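Local coordinates for protein glutathione S-transferase enzyme with thioredoxin-like domain (Xenorhabdus nematophila, PDB 4L8E) that binds glutathione between a thioredoxin-like domain and an all-helical domain and, as a glutathione transferase family member, probably catalyses reactions that use this tripeptide, at residues A[62-65]-A[66-69]; A[142-145]-A[146-150]; A[156-159]-A[160-164]; A[172-175]-A[176-180]. All blocks are in the same frame, centred on the assembly; numbering follows the deposited sequence.

Contact 1: residues A[62-65]-A[66-69]. With GSH (glutathione), chain C.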
loop_
_atom_site.group_PDB
_atom_site.type_symbol
_atom_site.label_atom_id
_atom_site.label_comp_id
_atom_site.label_asym_id
_atom_site.label_seq_id
_atom_site.Cartn_x
_atom_site.Cartn_y
_atom_site.Cartn_z
ATOM N N ALA A 62 -9.515 -18.472 -14.233
ATOM C CA ALA A 62 -10.774 -18.609 -14.971
ATOM C C ALA A 62 -11.478 -17.258 -15.152
ATOM O O ALA A 62 -12.489 -17.169 -15.848
ATOM C CB ALA A 62 -11.684 -19.562 -14.253
ATOM N N GLY A 63 -10.946 -16.210 -14.529
ATOM C CA GLY A 63 -11.591 -14.914 -14.593
ATOM C C GLY A 63 -12.772 -14.730 -13.652
ATOM O O GLY A 63 -13.596 -13.845 -13.862
ATOM N N ASP A 64 -12.856 -15.543 -12.600
ATOM C CA ASP A 64 -13.945 -15.426 -11.625
ATOM C C ASP A 64 -13.947 -14.036 -10.997
ATOM O O ASP A 64 -14.967 -13.570 -10.531
ATOM C CB ASP A 64 -13.781 -16.438 -10.470
ATOM C CG ASP A 64 -14.196 -17.872 -10.822
ATOM O OD1 ASP A 64 -14.697 -18.176 -11.950
ATOM O OD2 ASP A 64 -14.020 -18.747 -9.916
ATOM N N GLN A 65 -12.778 -13.400 -10.959
ATOM C CA GLN A 65 -12.618 -12.085 -10.330
ATOM C C GLN A 65 -13.292 -10.960 -11.112
ATOM O O GLN A 65 -13.332 -9.830 -10.640
ATOM C CB GLN A 65 -11.131 -11.753 -10.099
ATOM C CG GLN A 65 -10.287 -11.556 -11.366
ATOM C CD GLN A 65 -9.756 -12.829 -11.967
ATOM O OE1 GLN A 65 -10.383 -13.902 -11.898
ATOM N NE2 GLN A 65 -8.594 -12.725 -12.600
ATOM N N PHE A 66 -13.822 -11.273 -12.299
ATOM C CA PHE A 66 -14.537 -10.278 -13.103
ATOM C C PHE A 66 -16.041 -10.468 -13.066
ATOM O O PHE A 66 -16.783 -9.724 -13.708
ATOM C CB PHE A 66 -14.043 -10.311 -14.552
ATOM C CG PHE A 66 -12.567 -10.075 -14.670
ATOM C CD1 PHE A 66 -12.041 -8.834 -14.351
ATOM C CD2 PHE A 66 -11.716 -11.084 -15.086
ATOM C CE1 PHE A 66 -10.688 -8.604 -14.454
ATOM C CE2 PHE A 66 -10.354 -10.859 -15.172
ATOM C CZ PHE A 66 -9.848 -9.625 -14.846
ATOM N N LYS A 67 -16.504 -11.459 -12.318
ATOM C CA LYS A 67 -17.945 -11.696 -12.218
ATOM C C LYS A 67 -18.628 -10.590 -11.406
ATOM O O LYS A 67 -18.071 -10.085 -10.436
ATOM C CB LYS A 67 -18.224 -13.070 -11.621
ATOM C CG LYS A 67 -17.917 -14.189 -12.590
ATOM C CD LYS A 67 -18.296 -15.561 -12.072
ATOM C CE LYS A 67 -18.298 -16.564 -13.224
ATOM N NZ LYS A 67 -18.516 -17.971 -12.786
ATOM N N PRO A 68 -19.840 -10.195 -11.808
ATOM C CA PRO A 68 -20.490 -9.045 -11.148
ATOM C C PRO A 68 -20.656 -9.218 -9.641
ATOM O O PRO A 68 -20.513 -8.259 -8.877
ATOM C CB PRO A 68 -21.860 -8.979 -11.835
ATOM C CG PRO A 68 -21.656 -9.600 -13.141
ATOM C CD PRO A 68 -20.617 -10.674 -12.962
ATOM N N GLU A 69 -20.929 -10.442 -9.200
ATOM C CA GLU A 69 -21.139 -10.696 -7.767
ATOM C C GLU A 69 -19.856 -10.462 -6.964
ATOM O O GLU A 69 -19.879 -9.942 -5.838
ATOM C CB GLU A 69 -21.648 -12.121 -7.523
ATOM C CG GLU A 69 -22.611 -12.642 -8.566
ATOM C CD GLU A 69 -21.893 -13.287 -9.741
ATOM O OE1 GLU A 69 -21.401 -14.428 -9.595
ATOM O OE2 GLU A 69 -21.811 -12.648 -10.807
HETATM N N1 GSH C . -2.840 -4.758 -3.410
HETATM C CA1 GSH C . -3.658 -5.966 -3.452
HETATM C C1 GSH C . -3.747 -6.566 -2.074
HETATM O O11 GSH C . -4.777 -7.231 -1.727
HETATM O O12 GSH C . -2.807 -6.389 -1.222
HETATM C CB1 GSH C . -3.082 -6.950 -4.433
HETATM C CG1 GSH C . -3.972 -8.165 -4.638
HETATM C CD1 GSH C . -3.529 -8.985 -5.829
HETATM O OE1 GSH C . -2.590 -8.678 -6.546
HETATM N N2 GSH C . -4.312 -10.144 -6.104
HETATM C CA2 GSH C . -4.039 -11.021 -7.180
HETATM C C2 GSH C . -5.288 -11.093 -8.021
HETATM O O2 GSH C . -6.440 -11.249 -7.560
HETATM C CB2 GSH C . -3.709 -12.408 -6.739
HETATM S SG2 GSH C . -2.331 -12.406 -5.624
HETATM N N3 GSH C . -5.118 -10.939 -9.428
HETATM C CA3 GSH C . -6.295 -11.014 -10.270
HETATM C C3 GSH C . -6.155 -10.107 -11.439
HETATM O O31 GSH C . -6.984 -10.238 -12.372
HETATM O O32 GSH C . -5.237 -9.232 -11.472
#
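Gln65 and Phe66 point the same way from adjacent positions, and their flat ends stack: the amide plane lies 22° from the ring plane. CG of Gln65 sits over the middle of one ring face as a CH-pi contact, 3.9 Å from the centroid of Phe66. With CG between the backbone N and the carbonyl carbon (chi1 66°), the Gln65 chain then bends at chi2 and carries its amide along the ring. From there NE2 of Gln65 gives a nearly straight hydrogen bond of 3.0 Å to O31 of glutathione, and it also bonds to the carbonyl oxygen of Ile60. CZ of Phe66 comes within 3.8 Å of the same O31, a van der Waals approach. Beneath this packed side the backbone turns in a short 3-10 segment: Phe66 N donates to Gly63 O (3.0 Å) and Lys67 N to Asp64 O (3.2 Å). Gly63 has a positive phi of 80°, a backbone region that suits glycine. The other side is looser. The extended Lys67 chain runs alongside Asp64, and its NZ makes only a long salt bridge of 3.9 Å to OD1 of Asp64. The firmer partner of that carboxylate is the backbone N of Asp59, bound by OD2. Lys67 is the N-cap residue of helix 68-73, and it is exposed, as Phe66 is. The turn thus leads from strand 54-57 into the helix and contributes Gln65 and Phe66 to the glycine-carboxylate end of the glutathione site in the thioredoxin-like domain of a glutathione transferase.

Contact 2: residues A[142-145]-A[146-150]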
loop_
_atom_site.group_PDB
_atom_site.type_symbol
_atom_site.label_atom_id
_atom_site.label_comp_id
_atom_site.label_asym_id
_atom_site.label_seq_id
_atom_site.Cartn_x
_atom_site.Cartn_y
_atom_site.Cartn_z
ATOM N N ASN A 142 8.440 -8.463 -10.807
ATOM C CA ASN A 142 9.499 -9.453 -10.949
ATOM C C ASN A 142 8.887 -10.778 -11.383
ATOM O O ASN A 142 9.328 -11.384 -12.375
ATOM C CB ASN A 142 10.305 -9.533 -9.644
ATOM C CG ASN A 142 11.330 -10.635 -9.635
ATOM O OD1 ASN A 142 11.089 -11.752 -10.104
ATOM N ND2 ASN A 142 12.489 -10.339 -9.071
ATOM N N HIS A 143 7.840 -11.227 -10.688
ATOM C CA HIS A 143 7.175 -12.477 -11.078
ATOM C C HIS A 143 6.693 -12.387 -12.524
ATOM O O HIS A 143 6.853 -13.334 -13.318
ATOM C CB HIS A 143 5.967 -12.762 -10.171
ATOM C CG HIS A 143 6.335 -13.210 -8.788
ATOM N ND1 HIS A 143 5.410 -13.741 -7.911
ATOM C CD2 HIS A 143 7.527 -13.225 -8.139
ATOM C CE1 HIS A 143 6.017 -14.053 -6.772
ATOM N NE2 HIS A 143 7.295 -13.753 -6.884
ATOM N N HIS A 144 6.075 -11.262 -12.872
ATOM C CA HIS A 144 5.482 -11.129 -14.197
ATOM C C HIS A 144 6.537 -11.240 -15.270
ATOM O O HIS A 144 6.359 -11.984 -16.237
ATOM C CB HIS A 144 4.719 -9.803 -14.380
ATOM C CG HIS A 144 4.187 -9.624 -15.771
ATOM N ND1 HIS A 144 3.090 -10.320 -16.226
ATOM C CD2 HIS A 144 4.640 -8.898 -16.827
ATOM C CE1 HIS A 144 2.861 -10.001 -17.489
ATOM N NE2 HIS A 144 3.795 -9.154 -17.882
ATOM N N PHE A 145 7.650 -10.512 -15.121
ATOM C CA PHE A 145 8.616 -10.511 -16.217
ATOM C C PHE A 145 9.447 -11.794 -16.294
ATOM O O PHE A 145 10.119 -12.057 -17.289
ATOM C CB PHE A 145 9.452 -9.234 -16.203
ATOM C CG PHE A 145 8.696 -8.036 -16.715
ATOM C CD1 PHE A 145 8.490 -7.858 -18.080
ATOM C CD2 PHE A 145 8.161 -7.107 -15.828
ATOM C CE1 PHE A 145 7.765 -6.762 -18.552
ATOM C CE2 PHE A 145 7.449 -6.022 -16.279
ATOM C CZ PHE A 145 7.250 -5.841 -17.648
ATOM N N ASN A 146 9.368 -12.621 -15.259
ATOM C CA ASN A 146 9.976 -13.946 -15.330
ATOM C C ASN A 146 9.176 -14.909 -16.215
ATOM O O ASN A 146 9.605 -16.035 -16.437
ATOM C CB ASN A 146 10.218 -14.517 -13.921
ATOM C CG ASN A 146 11.504 -13.973 -13.290
ATOM O OD1 ASN A 146 12.479 -13.700 -13.991
ATOM N ND2 ASN A 146 11.507 -13.818 -11.970
ATOM N N ARG A 147 8.033 -14.442 -16.720
ATOM C CA ARG A 147 7.222 -15.223 -17.656
ATOM C C ARG A 147 7.697 -15.029 -19.089
ATOM O O ARG A 147 7.183 -15.671 -20.021
ATOM C CB ARG A 147 5.735 -14.829 -17.545
ATOM C CG ARG A 147 5.164 -14.980 -16.149
ATOM C CD ARG A 147 3.790 -14.339 -16.006
ATOM N NE ARG A 147 2.770 -15.076 -16.733
ATOM C CZ ARG A 147 1.949 -15.979 -16.210
ATOM N NH1 ARG A 147 1.976 -16.275 -14.910
ATOM N NH2 ARG A 147 1.072 -16.566 -16.991
ATOM N N TYR A 148 8.706 -14.175 -19.271
ATOM C CA TYR A 148 9.238 -13.906 -20.591
ATOM C C TYR A 148 10.666 -14.436 -20.713
ATOM O O TYR A 148 11.388 -14.591 -19.719
ATOM C CB TYR A 148 9.324 -12.403 -20.884
ATOM C CG TYR A 148 8.098 -11.519 -20.719
ATOM C CD1 TYR A 148 7.662 -10.728 -21.772
ATOM C CD2 TYR A 148 7.395 -11.455 -19.528
ATOM C CE1 TYR A 148 6.561 -9.880 -21.638
ATOM C CE2 TYR A 148 6.289 -10.603 -19.385
ATOM C CZ TYR A 148 5.889 -9.817 -20.457
ATOM O OH TYR A 148 4.810 -8.954 -20.356
ATOM N N ALA A 149 11.084 -14.668 -21.946
ATOM C CA ALA A 149 12.486 -14.879 -22.240
ATOM C C ALA A 149 13.196 -13.567 -21.879
ATOM O O ALA A 149 12.759 -12.480 -22.282
ATOM C CB ALA A 149 12.663 -15.204 -23.693
ATOM N N PRO A 150 14.278 -13.655 -21.091
ATOM C CA PRO A 150 14.937 -12.439 -20.592
ATOM C C PRO A 150 15.413 -11.498 -21.705
ATOM O O PRO A 150 15.432 -10.284 -21.490
ATOM C CB PRO A 150 16.153 -12.989 -19.838
ATOM C CG PRO A 150 15.795 -14.386 -19.489
ATOM C CD PRO A 150 14.913 -14.881 -20.586
#
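Tyr148 lays one face of its ring over CD1 of Phe145, whose nearest approach is 3.8 Å to CE2 of Tyr148. The two rings are tilted by 28° and slid apart, so they barely overlap. Against His144 the same tyrosine presents its edge to the imidazole face in an offset edge-to-face pair, planes 73° apart. The phenol oxygen meanwhile reaches the rim of the imidazole, where OH of Tyr148 and NE2 of His144 share a short hydrogen bond of 2.7 Å in which either could be the donor. His144 meets it because its CG is anti to the backbone N (chi1 176°), which swings the ring forward along the helix toward the turn; its CD2 also lies over the centre of the Phe145 face. The three rings form an aromatic cluster at a helix C-terminus. Behind them a type I turn from Phe145 to Tyr148 is closed by Tyr148 N bonding to Phe145 O at 3.2 Å. One residue earlier, Arg147 N bonds to His144 O at 3.0 Å. On the other side of the helix end, Asn146 N still donates to Asn142 O (3.1 Å), while ND2 of Asn142 is held by Ser164 OG and Gln203 O. His143 points elsewhere, into a glutathione pocket beside Trp196 and Cys199. The cluster sits where helix 118-145 gives way to the loop leading to helix 154-175; Phe145 and Tyr148 pack on Val153 in that loop, and from the second subunit Tyr155 meets Tyr148 edge-to-face, Arg159 packs on His144 and Tyr160 on Phe145.

Contact 3: residues A[156-159]-A[160-164]; sequences AIKR and YTEES. With GSH (glutathione), chain B.
The carbonyl oxygen of Ile157 is gripped twice by Thr161: OG1 of Thr161 donates to Ile157 O at 2.7 Å and Thr161 N at 2.9 Å, from opposite faces of the carbonyl plane. This is the familiar hydroxyl-to-carbonyl bond of a threonine four residues on in an alpha-helix, here helix 154-175 of the glutathione transferase C-terminal domain. Ser164 repeats it one turn later, bonding by OG and N to Tyr160 O, again from opposite faces. On the exposed flank NZ of Lys158 forms a salt bridge of 3.3 Å to OE2 of Glu162, the lysine chain curling back at its last torsion. Arg159 reaches away from the helix, its chain extended from CG to NE (chi3 175°). Its CG passes over the centre of the Tyr160 ring, 4.0 Å from the centroid, as a CH-pi contact, with the guanidinium and ring planes 77° apart. Gln141 of the second subunit receives hydrogen bonds at OE1 from both Tyr160 OH and Arg159 NH2, tying this helix face to the dimer partner. The guanidinium end goes on to the gamma-glutamyl carboxylate of a glutathione, a ligand to which Asn38 ND2 of the second subunit is also hydrogen-bonded. Two nearly straight hydrogen bonds join them in a fork, Arg159 NH1 to O11 of the glutathione at 2.9 Å and Arg159 NH2 to its O12 at 2.8 Å.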
loop_
_atom_site.group_PDB
_atom_site.type_symbol
_atom_site.label_atom_id
_atom_site.label_comp_id
_atom_site.label_asym_id
_atom_site.label_seq_id
_atom_site.Cartn_x
_atom_site.Cartn_y
_atom_site.Cartn_z
ATOM N N ALA A 156 13.133 -4.293 -18.475
ATOM C CA ALA A 156 12.193 -4.590 -17.405
ATOM C C ALA A 156 12.782 -5.587 -16.416
ATOM O O ALA A 156 12.650 -5.425 -15.212
ATOM C CB ALA A 156 10.871 -5.162 -17.992
ATOM N N ILE A 157 13.427 -6.628 -16.920
ATOM C CA ILE A 157 13.928 -7.641 -15.997
ATOM C C ILE A 157 15.051 -7.047 -15.146
ATOM O O ILE A 157 15.110 -7.289 -13.946
ATOM C CB ILE A 157 14.350 -8.966 -16.710
ATOM C CG1 ILE A 157 15.123 -9.862 -15.746
ATOM C CG2 ILE A 157 15.219 -8.693 -17.867
ATOM C CD1 ILE A 157 15.122 -11.312 -16.140
ATOM N N LYS A 158 15.912 -6.231 -15.753
ATOM C CA LYS A 158 16.974 -5.573 -14.991
ATOM C C LYS A 158 16.396 -4.661 -13.910
ATOM O O LYS A 158 16.805 -4.713 -12.735
ATOM C CB LYS A 158 17.896 -4.771 -15.914
ATOM C CG LYS A 158 19.040 -4.094 -15.174
ATOM C CD LYS A 158 19.889 -3.260 -16.115
ATOM C CE LYS A 158 21.151 -2.744 -15.433
ATOM N NZ LYS A 158 22.185 -3.808 -15.275
ATOM N N ARG A 159 15.413 -3.845 -14.286
ATOM C CA ARG A 159 14.775 -2.931 -13.333
ATOM C C ARG A 159 14.211 -3.683 -12.128
ATOM O O ARG A 159 14.507 -3.351 -10.971
ATOM C CB ARG A 159 13.647 -2.173 -14.019
ATOM C CG ARG A 159 12.797 -1.312 -13.091
ATOM C CD ARG A 159 11.850 -0.423 -13.896
ATOM N NE ARG A 159 10.915 0.352 -13.072
ATOM C CZ ARG A 159 11.215 1.482 -12.428
ATOM N NH1 ARG A 159 12.448 2.006 -12.481
ATOM N NH2 ARG A 159 10.273 2.123 -11.743
ATOM N N TYR A 160 13.384 -4.689 -12.388
ATOM C CA TYR A 160 12.691 -5.346 -11.277
ATOM C C TYR A 160 13.583 -6.309 -10.476
ATOM O O TYR A 160 13.351 -6.523 -9.274
ATOM C CB TYR A 160 11.345 -5.946 -11.733
ATOM C CG TYR A 160 10.440 -4.835 -12.240
ATOM C CD1 TYR A 160 10.019 -3.831 -11.376
ATOM C CD2 TYR A 160 10.093 -4.734 -13.574
ATOM C CE1 TYR A 160 9.243 -2.780 -11.831
ATOM C CE2 TYR A 160 9.320 -3.679 -14.050
ATOM C CZ TYR A 160 8.894 -2.700 -13.164
ATOM O OH TYR A 160 8.151 -1.621 -13.605
ATOM N N THR A 161 14.592 -6.874 -11.127
ATOM C CA THR A 161 15.631 -7.629 -10.427
ATOM C C THR A 161 16.386 -6.723 -9.434
ATOM O O THR A 161 16.498 -7.063 -8.259
ATOM C CB THR A 161 16.637 -8.273 -11.401
ATOM O OG1 THR A 161 15.954 -9.198 -12.255
ATOM C CG2 THR A 161 17.740 -9.003 -10.642
ATOM N N GLU A 162 16.892 -5.576 -9.902
ATOM C CA GLU A 162 17.611 -4.624 -9.041
ATOM C C GLU A 162 16.732 -4.086 -7.918
ATOM O O GLU A 162 17.188 -3.920 -6.784
ATOM C CB GLU A 162 18.201 -3.478 -9.873
ATOM C CG GLU A 162 19.386 -3.926 -10.703
ATOM C CD GLU A 162 19.907 -2.846 -11.609
ATOM O OE1 GLU A 162 19.389 -1.710 -11.549
ATOM O OE2 GLU A 162 20.829 -3.144 -12.389
ATOM N N GLU A 163 15.468 -3.814 -8.221
ATOM C CA GLU A 163 14.544 -3.329 -7.193
ATOM C C GLU A 163 14.245 -4.413 -6.169
ATOM O O GLU A 163 14.158 -4.127 -4.983
ATOM C CB GLU A 163 13.260 -2.793 -7.838
ATOM C CG GLU A 163 12.149 -2.364 -6.857
ATOM C CD GLU A 163 12.533 -1.242 -5.908
ATOM O OE1 GLU A 163 13.566 -0.532 -6.120
ATOM O OE2 GLU A 163 11.776 -1.064 -4.923
ATOM N N SER A 164 14.121 -5.662 -6.622
ATOM C CA SER A 164 13.893 -6.774 -5.703
ATOM C C SER A 164 15.068 -6.859 -4.729
ATOM O O SER A 164 14.875 -7.037 -3.525
ATOM C CB SER A 164 13.746 -8.088 -6.467
ATOM O OG SER A 164 12.566 -8.060 -7.263
HETATM N N1 GSH B . 13.731 4.845 -8.203
HETATM C CA1 GSH B . 12.487 5.313 -8.688
HETATM C C1 GSH B . 12.185 4.637 -9.997
HETATM O O11 GSH B . 13.133 4.203 -10.724
HETATM O O12 GSH B . 10.978 4.519 -10.382
HETATM C CB1 GSH B . 12.575 6.775 -8.899
HETATM C CG1 GSH B . 11.293 7.381 -9.436
HETATM C CD1 GSH B . 10.245 7.530 -8.351
HETATM O OE1 GSH B . 10.560 7.608 -7.184
HETATM N N2 GSH B . 8.853 7.559 -8.757
HETATM C CA2 GSH B . 7.812 7.703 -7.794
HETATM C C2 GSH B . 6.953 6.450 -7.856
HETATM O O2 GSH B . 6.751 5.813 -8.901
HETATM C CB2 GSH B . 6.956 8.883 -8.078
HETATM S SG2 GSH B . 7.875 10.412 -7.843
HETATM N N3 GSH B . 6.373 5.962 -6.653
HETATM C CA3 GSH B . 5.565 4.768 -6.718
HETATM C C3 GSH B . 4.554 4.803 -5.643
HETATM O O31 GSH B . 4.136 5.910 -5.219
HETATM O O32 GSH B . 4.137 3.706 -5.172
#

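Contact 4: residues A[172-175]-A[176-180]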
loop_
_atom_site.group_PDB
_atom_site.type_symbol
_atom_site.label_atom_id
_atom_site.label_comp_id
_atom_site.label_asym_id
_atom_site.label_seq_id
_atom_site.Cartn_x
_atom_site.Cartn_y
_atom_site.Cartn_z
ATOM N N ASN A 172 16.291 -6.869 5.183
ATOM C CA ASN A 172 17.356 -7.485 5.963
ATOM C C ASN A 172 17.922 -6.497 6.984
ATOM O O ASN A 172 18.224 -6.850 8.121
ATOM C CB ASN A 172 18.477 -7.934 5.042
ATOM C CG ASN A 172 19.482 -8.802 5.737
ATOM O OD1 ASN A 172 19.236 -9.990 5.972
ATOM N ND2 ASN A 172 20.655 -8.232 6.043
ATOM N N THR A 173 18.097 -5.258 6.549
ATOM C CA THR A 173 18.630 -4.219 7.426
ATOM C C THR A 173 17.730 -4.037 8.654
ATOM O O THR A 173 18.228 -3.921 9.771
ATOM C CB THR A 173 18.856 -2.918 6.641
ATOM O OG1 THR A 173 19.940 -3.125 5.731
ATOM C CG2 THR A 173 19.202 -1.761 7.563
ATOM N N GLN A 174 16.413 -4.022 8.463
ATOM C CA GLN A 174 15.526 -3.891 9.609
ATOM C C GLN A 174 15.569 -5.125 10.508
ATOM O O GLN A 174 15.545 -5.003 11.737
ATOM C CB GLN A 174 14.100 -3.584 9.161
ATOM C CG GLN A 174 13.123 -3.348 10.315
ATOM C CD GLN A 174 13.554 -2.232 11.250
ATOM O OE1 GLN A 174 13.856 -1.140 10.804
ATOM N NE2 GLN A 174 13.585 -2.507 12.558
ATOM N N LEU A 175 15.626 -6.311 9.905
ATOM C CA LEU A 175 15.561 -7.548 10.686
ATOM C C LEU A 175 16.890 -7.821 11.419
ATOM O O LEU A 175 16.970 -8.697 12.299
ATOM C CB LEU A 175 15.136 -8.729 9.789
ATOM C CG LEU A 175 13.681 -8.657 9.289
ATOM C CD1 LEU A 175 13.452 -9.729 8.239
ATOM C CD2 LEU A 175 12.715 -8.820 10.447
ATOM N N GLU A 176 17.951 -7.091 11.054
ATOM C CA GLU A 176 19.177 -7.079 11.848
ATOM C C GLU A 176 18.997 -6.324 13.148
ATOM O O GLU A 176 19.762 -6.516 14.094
ATOM C CB GLU A 176 20.317 -6.418 11.070
ATOM C CG GLU A 176 20.868 -7.273 9.954
ATOM C CD GLU A 176 21.933 -6.540 9.141
ATOM O OE1 GLU A 176 22.663 -7.209 8.389
ATOM O OE2 GLU A 176 22.018 -5.297 9.255
ATOM N N LYS A 177 18.010 -5.442 13.196
ATOM C CA LYS A 177 17.865 -4.531 14.324
ATOM C C LYS A 177 16.830 -5.029 15.312
ATOM O O LYS A 177 16.984 -4.855 16.511
ATOM C CB LYS A 177 17.428 -3.154 13.845
ATOM C CG LYS A 177 18.429 -2.474 12.961
ATOM C CD LYS A 177 17.958 -1.085 12.573
ATOM C CE LYS A 177 18.901 -0.467 11.574
ATOM N NZ LYS A 177 18.689 0.992 11.521
ATOM N N THR A 178 15.769 -5.617 14.782
ATOM C CA THR A 178 14.639 -6.081 15.576
ATOM C C THR A 178 14.266 -7.500 15.172
ATOM O O THR A 178 14.374 -7.865 14.010
ATOM C CB THR A 178 13.389 -5.155 15.386
ATOM O OG1 THR A 178 13.043 -5.040 13.998
ATOM C CG2 THR A 178 13.633 -3.751 15.930
ATOM N N PRO A 179 13.758 -8.304 16.123
ATOM C CA PRO A 179 13.474 -9.705 15.788
ATOM C C PRO A 179 12.353 -9.894 14.766
ATOM O O PRO A 179 12.418 -10.818 13.962
ATOM C CB PRO A 179 13.112 -10.331 17.147
ATOM C CG PRO A 179 12.872 -9.209 18.068
ATOM C CD PRO A 179 13.689 -8.052 17.570
ATOM N N TYR A 180 11.351 -9.025 14.797
ATOM C CA TYR A 180 10.276 -9.006 13.803
ATOM C C TYR A 180 10.303 -7.652 13.096
ATOM O O TYR A 180 11.075 -6.773 13.485
ATOM C CB TYR A 180 8.943 -9.297 14.475
ATOM C CG TYR A 180 8.886 -10.705 14.990
ATOM C CD1 TYR A 180 8.556 -11.756 14.152
ATOM C CD2 TYR A 180 9.208 -10.999 16.315
ATOM C CE1 TYR A 180 8.529 -13.059 14.630
ATOM C CE2 TYR A 180 9.185 -12.291 16.790
ATOM C CZ TYR A 180 8.823 -13.310 15.940
ATOM O OH TYR A 180 8.819 -14.590 16.409
HETATM O O HOH W 1 20.805 -3.114 10.368
HETATM O O HOH W 2 15.110 -10.621 12.684
#
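Gln174 and Thr178 meet through a hydrogen bond from NE2 of Gln174 to OG1 of Thr178, 3.0 Å long and 164° at the hydrogen, with the hydroxyl lying in the amide plane. The glutamine gets there by bending at chi2 (57°), which turns its amide back toward the loop. Thr178 OG1 in turn donates to Tyr180 O at 2.7 Å, so the hydroxyl is both acceptor and donor. Beneath these side chains Gln174 O takes two backbone donors, Lys177 N at 2.9 Å and Thr178 N at 3.1 Å, as the chain turns out of the helical run. Leu175 supplies the apolar part: CD2 of Leu175 reaches the backbone of the loop, 3.8 Å from Tyr180 C. On the solvent side a water donates to both Thr173 O and OE2 of Glu176, joining the extended glutamate to the backbone of Thr173, while Glu176 N completes a backbone bond to Asn172 O (3.0 Å). In the second shell Asn172 OD1 accepts from Val213 N, and Lys219 serves the loop, its NZ bonding Pro179 O and making a cation-pi contact with Tyr180. The turn leads from helix 154-175 into the loop before helix 188-197, with helix 211-221 packed against Leu175 and Glu176 through Ala212 and, for Leu175, Trp216.

Along the chain the four contacts come in series. Contact 1 lies in the thioredoxin-like N-terminal domain, between strand 54-57 and helix 68-73; the other three lie in the helical part of the chain. Contact 2 ends helix 118-145, contact 3 lies near the start of helix 154-175 and contact 4 at its end. Contacts 2 and 3 touch, their centres about 10 Å apart, and both face the second subunit. Contact 4 is about 23 Å between centres from contact 3 and about 40 Å from contact 1. Contacts 1 to 3 all hold residues beside bound glutathione, whereas contact 4 joins helix 154-175 to the following loop, on the other side of the chain's centre from contact 1.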